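Local coordinates for glycosyl hydrolase family 2, TIM barrel domain protein (Parabacteroides merdae ATCC 43184, PDB 6DXU) that probably hydrolyses beta-D-glucuronides, acting as a glycoside hydrolase family 2 beta-glucuronidase of a human gut bacterium, at residues 462-467 and 477-482. Numbering follows the deposited sequence.
Sequences TRMTAI and VDVYSP
V477 meets I467 branch to branch: its CG1 lies 3.8 Å from I467 CG2 and its CG2 3.9 Å from I467 CG1, the two side chains running roughly at right angles. At D478 the contact turns polar, with two bonds joining it to T465 in both directions. The carboxylate atom D478 OD2 accepts T465 N at 2.8 Å in a nearly straight N-H...O bond (174°), on its anti side and slightly out of the carboxylate plane. Conversely, D478 N donates to T465 OG1 at 3.1 Å; a chi1 of 65° places that hydroxyl between the backbone N and carbonyl carbon of T465. H457 also bonds D478 OD2 and H453 bonds T465 OG1, so helix 442-459 fixes both groups. V479 starts the regular pairing, its N bonding T465 O at 2.9 Å. Strands 464-467 and 479-481 run parallel, their axes 20° apart, as neighbouring staves of the family's TIM barrel, and strand 422-429 pairs with the former on its other edge. V479 CG2 packs on M464 CE, while V479 O receives a CA-H...O contact from A466 CA. On the face shared by I467 and Y480, I467 CG1 touches the ring of Y480 at its edge, 3.8 Å from CD1; the phenol OH bonds C470 N. S481 N then closes the ladder on I467 O, and S481 OG is hydrogen-bonded to V513 N.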
# COMPACT_ATOMS: atom_id res chain seq x y z
N THR D 462 -12.88 12.46 36.83
CA THR D 462 -14.00 12.93 37.63
C THR D 462 -15.27 12.13 37.36
O THR D 462 -16.29 12.40 38.00
CB THR D 462 -14.31 14.41 37.36
OG1 THR D 462 -15.00 14.55 36.11
CG2 THR D 462 -13.04 15.24 37.36
N ARG D 463 -15.25 11.19 36.42
CA ARG D 463 -16.46 10.43 36.14
C ARG D 463 -16.17 8.94 36.27
O ARG D 463 -15.02 8.50 36.29
CB ARG D 463 -17.00 10.81 34.77
CG ARG D 463 -17.48 12.28 34.81
CD ARG D 463 -17.97 12.67 33.50
NE ARG D 463 -18.69 13.94 33.46
CZ ARG D 463 -18.17 15.08 33.01
NH1 ARG D 463 -16.91 15.11 32.59
NH2 ARG D 463 -18.94 16.16 32.93
N MET D 464 -17.24 8.17 36.42
CA MET D 464 -17.16 6.73 36.59
C MET D 464 -17.25 6.03 35.23
O MET D 464 -17.95 6.48 34.33
CB MET D 464 -18.28 6.22 37.49
CG MET D 464 -18.33 6.84 38.90
SD MET D 464 -16.93 6.23 39.87
CE MET D 464 -17.79 5.07 40.92
N THR D 465 -16.51 4.93 35.08
CA THR D 465 -16.72 4.05 33.93
C THR D 465 -17.75 2.98 34.27
O THR D 465 -17.96 2.63 35.44
CB THR D 465 -15.41 3.38 33.49
OG1 THR D 465 -14.96 2.49 34.52
CG2 THR D 465 -14.33 4.40 33.18
N ALA D 466 -18.38 2.44 33.23
CA ALA D 466 -19.37 1.39 33.43
C ALA D 466 -19.47 0.52 32.19
O ALA D 466 -19.10 0.93 31.09
CB ALA D 466 -20.76 1.95 33.77
N ILE D 467 -20.01 -0.69 32.38
CA ILE D 467 -20.47 -1.55 31.28
C ILE D 467 -21.76 -2.23 31.73
O ILE D 467 -22.12 -2.21 32.91
CB ILE D 467 -19.45 -2.62 30.87
CG1 ILE D 467 -19.11 -3.55 32.05
CG2 ILE D 467 -18.19 -2.00 30.29
CD1 ILE D 467 -18.14 -4.69 31.66
N VAL D 477 -14.57 -2.24 35.68
CA VAL D 477 -15.19 -0.92 35.59
C VAL D 477 -15.56 -0.42 36.98
O VAL D 477 -15.65 -1.18 37.95
CB VAL D 477 -16.43 -0.95 34.67
CG1 VAL D 477 -16.00 -1.21 33.25
CG2 VAL D 477 -17.39 -2.04 35.15
N ASP D 478 -15.82 0.89 37.07
CA ASP D 478 -16.24 1.49 38.33
C ASP D 478 -17.65 1.05 38.72
O ASP D 478 -17.91 0.70 39.88
CB ASP D 478 -16.19 3.01 38.24
CG ASP D 478 -14.80 3.53 38.00
OD1 ASP D 478 -13.87 3.06 38.68
OD2 ASP D 478 -14.62 4.42 37.14
N VAL D 479 -18.58 1.07 37.76
CA VAL D 479 -20.01 0.83 37.98
C VAL D 479 -20.44 -0.27 37.02
O VAL D 479 -20.02 -0.30 35.87
CB VAL D 479 -20.83 2.12 37.76
CG1 VAL D 479 -22.34 1.84 37.77
CG2 VAL D 479 -20.45 3.21 38.78
N TYR D 480 -21.25 -1.21 37.51
CA TYR D 480 -21.62 -2.38 36.71
C TYR D 480 -23.12 -2.60 36.71
O TYR D 480 -23.78 -2.44 37.74
CB TYR D 480 -20.93 -3.65 37.24
CG TYR D 480 -21.24 -4.86 36.40
CD1 TYR D 480 -20.60 -5.06 35.19
CD2 TYR D 480 -22.17 -5.81 36.83
CE1 TYR D 480 -20.89 -6.17 34.40
CE2 TYR D 480 -22.46 -6.93 36.04
CZ TYR D 480 -21.82 -7.09 34.83
OH TYR D 480 -22.09 -8.18 34.03
N SER D 481 -23.67 -2.96 35.54
CA SER D 481 -25.06 -3.40 35.41
C SER D 481 -25.13 -4.83 34.91
O SER D 481 -24.54 -5.16 33.87
CB SER D 481 -25.84 -2.50 34.43
OG SER D 481 -27.20 -2.92 34.36
N PRO D 482 -25.83 -5.71 35.62
CA PRO D 482 -26.14 -7.03 35.06
C PRO D 482 -27.36 -6.96 34.15
O PRO D 482 -27.90 -5.87 33.92
CB PRO D 482 -26.42 -7.87 36.31
CG PRO D 482 -27.12 -6.87 37.21
CD PRO D 482 -26.38 -5.55 36.98